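Long-range contacts in putative histidine protein kinase (Rhodobacter sphaeroides, PDB 3KYJ), which probably relays chemoreceptor signals to the flagellar motors as a CheA-type phosphodonor to CheB or CheY, this chain holding its histidine phosphotransfer (Hpt) domain: residues Val92-Phe97 with Met125-Ser130; Ala50-Lys55 with Leu72-Ile77. All blocks are in the same frame, centred on the assembly; numbering follows the deposited sequence. Where two conformers were deposited one is given.

Contact 1 of 2, residues Val92-Phe97 with Met125-Ser130; sequences VEILLF and MDQLRS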
# COMPACT_ATOMS: atom_id res chain seq x y z
N VAL A 92 2.61 -23.30 0.16
CA VAL A 92 3.93 -22.79 0.49
C VAL A 92 4.86 -22.92 -0.72
O VAL A 92 5.59 -22.00 -1.06
CB VAL A 92 4.51 -23.48 1.75
CG1 VAL A 92 5.97 -23.10 1.95
CG2 VAL A 92 3.67 -23.11 2.97
N GLU A 93 4.77 -24.06 -1.39
CA GLU A 93 5.58 -24.34 -2.56
C GLU A 93 5.33 -23.36 -3.72
O GLU A 93 6.27 -22.82 -4.32
CB GLU A 93 5.24 -25.77 -3.03
CG GLU A 93 5.83 -26.20 -4.34
CD GLU A 93 5.38 -27.61 -4.71
OE1 GLU A 93 5.35 -28.49 -3.81
OE2 GLU A 93 5.05 -27.83 -5.89
N ILE A 94 4.06 -23.17 -4.04
CA ILE A 94 3.66 -22.28 -5.13
C ILE A 94 4.12 -20.85 -4.80
O ILE A 94 4.61 -20.12 -5.67
CB ILE A 94 2.15 -22.32 -5.38
CG1 ILE A 94 1.74 -23.70 -5.91
CG2 ILE A 94 1.74 -21.23 -6.37
CD1 ILE A 94 0.25 -23.93 -5.87
N LEU A 95 4.00 -20.45 -3.54
CA LEU A 95 4.37 -19.09 -3.17
C LEU A 95 5.89 -18.90 -3.15
O LEU A 95 6.36 -17.79 -3.43
CB LEU A 95 3.74 -18.66 -1.86
CG LEU A 95 2.22 -18.53 -1.88
CD1 LEU A 95 1.65 -18.29 -0.48
CD2 LEU A 95 1.81 -17.40 -2.84
N LEU A 96 6.66 -19.94 -2.82
CA LEU A 96 8.11 -19.87 -2.94
C LEU A 96 8.50 -19.67 -4.42
O LEU A 96 9.36 -18.85 -4.73
CB LEU A 96 8.81 -21.12 -2.37
CG LEU A 96 9.04 -21.03 -0.87
CD1 LEU A 96 9.49 -22.40 -0.35
CD2 LEU A 96 10.06 -19.96 -0.55
N PHE A 97 7.86 -20.40 -5.33
CA PHE A 97 8.06 -20.21 -6.76
C PHE A 97 7.68 -18.78 -7.14
O PHE A 97 8.40 -18.09 -7.87
CB PHE A 97 7.22 -21.27 -7.52
CG PHE A 97 7.28 -21.17 -9.02
CD1 PHE A 97 8.46 -20.94 -9.69
CD2 PHE A 97 6.12 -21.31 -9.76
CE1 PHE A 97 8.49 -20.87 -11.09
CE2 PHE A 97 6.15 -21.23 -11.14
CZ PHE A 97 7.33 -21.00 -11.79
N MET A 125 0.98 -18.20 -13.11
CA MET A 125 -0.39 -17.77 -13.04
C MET A 125 -1.33 -18.99 -13.08
O MET A 125 -2.28 -19.08 -12.34
CB MET A 125 -0.72 -16.76 -14.14
CG MET A 125 0.01 -15.40 -13.98
SD MET A 125 -0.52 -14.51 -12.51
CE MET A 125 -2.08 -13.85 -13.08
N ASP A 126 -1.06 -19.92 -13.99
CA ASP A 126 -1.89 -21.12 -14.04
C ASP A 126 -1.88 -21.89 -12.72
O ASP A 126 -2.93 -22.36 -12.28
CB ASP A 126 -1.42 -22.05 -15.17
CG ASP A 126 -1.89 -21.62 -16.55
OD1 ASP A 126 -2.78 -20.73 -16.67
OD2 ASP A 126 -1.39 -22.20 -17.53
N GLN A 127 -0.71 -21.98 -12.08
CA GLN A 127 -0.59 -22.74 -10.82
C GLN A 127 -1.37 -22.04 -9.72
O GLN A 127 -2.06 -22.67 -8.94
CB GLN A 127 0.87 -22.87 -10.43
CG GLN A 127 1.67 -23.80 -11.32
CD GLN A 127 3.14 -23.84 -10.97
OE1 GLN A 127 3.52 -23.67 -9.81
NE2 GLN A 127 3.99 -24.07 -11.97
N LEU A 128 -1.25 -20.73 -9.65
CA LEU A 128 -2.01 -20.00 -8.66
C LEU A 128 -3.51 -20.17 -8.90
O LEU A 128 -4.26 -20.45 -7.96
CB LEU A 128 -1.63 -18.52 -8.67
CG LEU A 128 -0.25 -18.18 -8.12
CD1 LEU A 128 0.17 -16.82 -8.61
CD2 LEU A 128 -0.22 -18.18 -6.57
N ARG A 129 -3.96 -20.05 -10.16
CA ARG A 129 -5.38 -20.13 -10.42
C ARG A 129 -5.91 -21.52 -10.07
O ARG A 129 -7.01 -21.65 -9.56
CB ARG A 129 -5.71 -19.80 -11.88
CG ARG A 129 -5.50 -18.35 -12.25
CD ARG A 129 -6.15 -18.03 -13.63
NE ARG A 129 -5.64 -16.79 -14.23
CZ ARG A 129 -5.93 -15.57 -13.77
NH1 ARG A 129 -6.70 -15.41 -12.70
NH2 ARG A 129 -5.43 -14.51 -14.37
N SER A 130 -5.10 -22.54 -10.37
CA SER A 130 -5.46 -23.94 -10.09
C SER A 130 -5.59 -24.18 -8.58
O SER A 130 -6.58 -24.74 -8.13
CB SER A 130 -4.40 -24.88 -10.64
OG SER A 130 -4.62 -26.20 -10.16

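Contact 2 of 2, residues Ala50-Lys55 with Leu72-Ile77; sequences AVHTFK and LCEDLI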
# COMPACT_ATOMS: atom_id res chain seq x y z
N ALA A 50 3.73 -8.50 3.23
CA ALA A 50 4.84 -8.39 2.29
C ALA A 50 4.34 -8.39 0.84
O ALA A 50 4.76 -7.56 0.03
CB ALA A 50 5.82 -9.51 2.51
N VAL A 51 3.44 -9.31 0.53
CA VAL A 51 2.90 -9.41 -0.81
C VAL A 51 2.04 -8.19 -1.12
O VAL A 51 2.13 -7.61 -2.21
CB VAL A 51 2.10 -10.71 -0.97
CG1 VAL A 51 1.41 -10.74 -2.33
CG2 VAL A 51 3.06 -11.90 -0.86
N HIS A 52 1.27 -7.73 -0.14
CA HIS A 52 0.42 -6.57 -0.34
C HIS A 52 1.25 -5.31 -0.63
O HIS A 52 0.92 -4.50 -1.50
CB HIS A 52 -0.46 -6.38 0.90
CG HIS A 52 -1.47 -5.29 0.74
ND1 HIS A 52 -2.56 -5.40 -0.10
CD2 HIS A 52 -1.56 -4.07 1.32
CE1 HIS A 52 -3.28 -4.29 -0.03
NE2 HIS A 52 -2.69 -3.47 0.82
N THR A 53 2.36 -5.16 0.09
CA THR A 53 3.27 -4.06 -0.15
C THR A 53 3.86 -4.14 -1.57
O THR A 53 3.91 -3.15 -2.32
CB THR A 53 4.40 -4.09 0.88
OG1 THR A 53 3.86 -3.72 2.14
CG2 THR A 53 5.54 -3.13 0.50
N PHE A 54 4.34 -5.33 -1.94
CA PHE A 54 4.92 -5.49 -3.26
C PHE A 54 3.90 -5.16 -4.36
O PHE A 54 4.21 -4.46 -5.32
CB PHE A 54 5.48 -6.90 -3.40
CG PHE A 54 6.32 -7.07 -4.63
CD1 PHE A 54 7.67 -6.82 -4.59
CD2 PHE A 54 5.74 -7.43 -5.82
CE1 PHE A 54 8.45 -6.95 -5.73
CE2 PHE A 54 6.50 -7.55 -6.97
CZ PHE A 54 7.85 -7.31 -6.93
N LYS A 55 2.67 -5.64 -4.19
CA LYS A 55 1.59 -5.33 -5.09
C LYS A 55 1.33 -3.82 -5.20
O LYS A 55 1.23 -3.27 -6.30
CB LYS A 55 0.32 -6.04 -4.64
CG LYS A 55 -0.84 -5.90 -5.60
CD LYS A 55 -2.19 -6.40 -5.05
CE LYS A 55 -2.79 -5.39 -4.09
NZ LYS A 55 -4.20 -5.72 -3.74
N LEU A 72 -2.66 -12.19 -7.45
CA LEU A 72 -3.15 -13.56 -7.31
C LEU A 72 -2.51 -14.25 -6.11
O LEU A 72 -3.18 -15.03 -5.42
CB LEU A 72 -2.93 -14.38 -8.57
CG LEU A 72 -3.97 -14.21 -9.67
CD1 LEU A 72 -3.95 -15.46 -10.55
CD2 LEU A 72 -5.39 -13.98 -9.16
N CYS A 73 -1.24 -13.96 -5.83
CA CYS A 73 -0.62 -14.46 -4.60
C CYS A 73 -1.42 -14.00 -3.38
O CYS A 73 -1.70 -14.78 -2.48
CB CYS A 73 0.83 -14.00 -4.47
SG CYS A 73 1.97 -14.71 -5.65
N GLU A 74 -1.80 -12.72 -3.37
CA GLU A 74 -2.51 -12.13 -2.24
C GLU A 74 -3.86 -12.80 -2.07
O GLU A 74 -4.28 -13.06 -0.94
CB GLU A 74 -2.68 -10.62 -2.44
CG GLU A 74 -3.21 -9.88 -1.23
CD GLU A 74 -3.52 -8.44 -1.54
OE1 GLU A 74 -2.60 -7.61 -1.45
OE2 GLU A 74 -4.66 -8.13 -1.90
N ASP A 75 -4.53 -13.10 -3.19
CA ASP A 75 -5.81 -13.79 -3.12
C ASP A 75 -5.66 -15.15 -2.43
O ASP A 75 -6.48 -15.53 -1.59
CB ASP A 75 -6.38 -14.04 -4.52
CG ASP A 75 -6.99 -12.80 -5.16
OD1 ASP A 75 -7.12 -11.74 -4.51
OD2 ASP A 75 -7.33 -12.91 -6.34
N LEU A 76 -4.60 -15.90 -2.79
CA LEU A 76 -4.41 -17.24 -2.23
C LEU A 76 -4.12 -17.14 -0.73
O LEU A 76 -4.69 -17.88 0.09
CB LEU A 76 -3.27 -17.96 -2.96
CG LEU A 76 -2.92 -19.36 -2.46
CD1 LEU A 76 -4.15 -20.27 -2.42
CD2 LEU A 76 -1.84 -19.94 -3.34
N ILE A 77 -3.24 -16.22 -0.36
CA ILE A 77 -2.91 -16.03 1.05
C ILE A 77 -4.16 -15.57 1.81
O ILE A 77 -4.39 -15.99 2.94
CB ILE A 77 -1.79 -14.99 1.23
CG1 ILE A 77 -0.51 -15.47 0.59
CG2 ILE A 77 -1.60 -14.69 2.72
CD1 ILE A 77 0.47 -14.34 0.26

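Contact 1 of 2, residues Val92-Phe97 with Met125-Ser130
The carboxamide of Gln127 comes obliquely to the CD2-CE2 side of the Phe97 ring, with OE1 of Gln127 3.5 Å from CD2 of Phe97. Its other end follows, NE2 of Gln127 standing 3.7 Å from CE2 of Phe97. The two flat groups are turned only 18° from each other, although the side chains that carry them meet at about a right angle. Gln127 reaches the ring because its chain is extended beyond CG; the ring swings out to meet it with CG anti to the Phe97 backbone N (chi1 178°). No hydrogen bond links the two segments, so van der Waals contact holds this more exposed side of the interface.

The helices run antiparallel, crossing at -153° with axes 10.4 Å apart, and the contact packs the C-terminal helix 122-135 onto helix 89-112, one of the antiparallel helices of the Hpt bundle. Ile94 and Leu128 form the buried part. They pass alongside one another, pointing opposite ways, CG2 of Ile94 touching CD2 of Leu128 at 3.6 Å. The other branch of Ile94 ends with CD1 4.0 Å from the backbone O of Gln127. Leu95 adds a looser touch, its CD2 4.3 Å from CD2 of Leu128, and leans on Leu31 of helix 10-35.

Contact 2 of 2, residues Ala50-Lys55 with Leu72-Ile77
His52 ND1 donates a hydrogen bond of 2.6 Å to OE1 of Glu74, nearly straight at 160°. The acceptor lies almost in the imidazole plane, at the ring edge, while the ring nitrogen meets the oxygen from above the carboxylate plane; the two flat groups are 38° apart. The second carboxylate oxygen faces Lys55: NZ of Lys55 stands 3.1 Å from OE2 of Glu74 in a salt bridge, on the syn side but tilted out of the carboxylate plane. A longer, weak bond of 3.4 Å joins NZ of Lys55 to OE1 of Glu74, so OE1 has two donors. Lys55 gets there by a bend at chi3 (78°) in an otherwise extended chain, coming at Glu74 roughly at a right angle.

His52 is the predicted phosphorylation site of this Hpt domain, unmodified here. Its other nitrogen, NE2, bonds an acidic side chain of the other protein chain, and the bonds at ND1 and NE2 together restrain the ring's rotation. With an alanine in place of Glu74, ND1 of His52 would probably lose its acceptor, leaving the ring freer to turn, and Lys55 its charged mate.

Behind these polar groups the helices meet through apolar side chains. CG1 of Val51 rests 3.9 Å from CB of Cys73, and CG2 of Val51 lies 3.7 Å from CD1 of Ile77. The helices are antiparallel here, with axes 9.3 Å apart.

Farther out, Val51 also touches Met27 of helix 10-35, and Cys73 packs on Ala98 of helix 89-112. The pair therefore forms one side of the antiparallel Hpt bundle: helices 10-35 and 89-112 pack against it, and Leu76 meets Ile132 of helix 122-135.

Overall arrangement
After helix 10-35 the chain enters helix 40-60, makes a short turn and comes back along helix 64-82; contact 2 closes this hairpin across 16 intervening residues. A second connection leads into helix 89-112, and a longer one brings helix 122-135 back antiparallel, where contact 1 closes a loop of 27 residues. The two therefore stand in series, neither nested nor crossed, with centres about 12 Å apart. They nonetheless touch: Leu95 of contact 1 packs on Cys73 and Ile77 of contact 2. Helix 64-82 thus bridges the hairpin bearing the predicted phosphorylation site and the C-terminal helix pair.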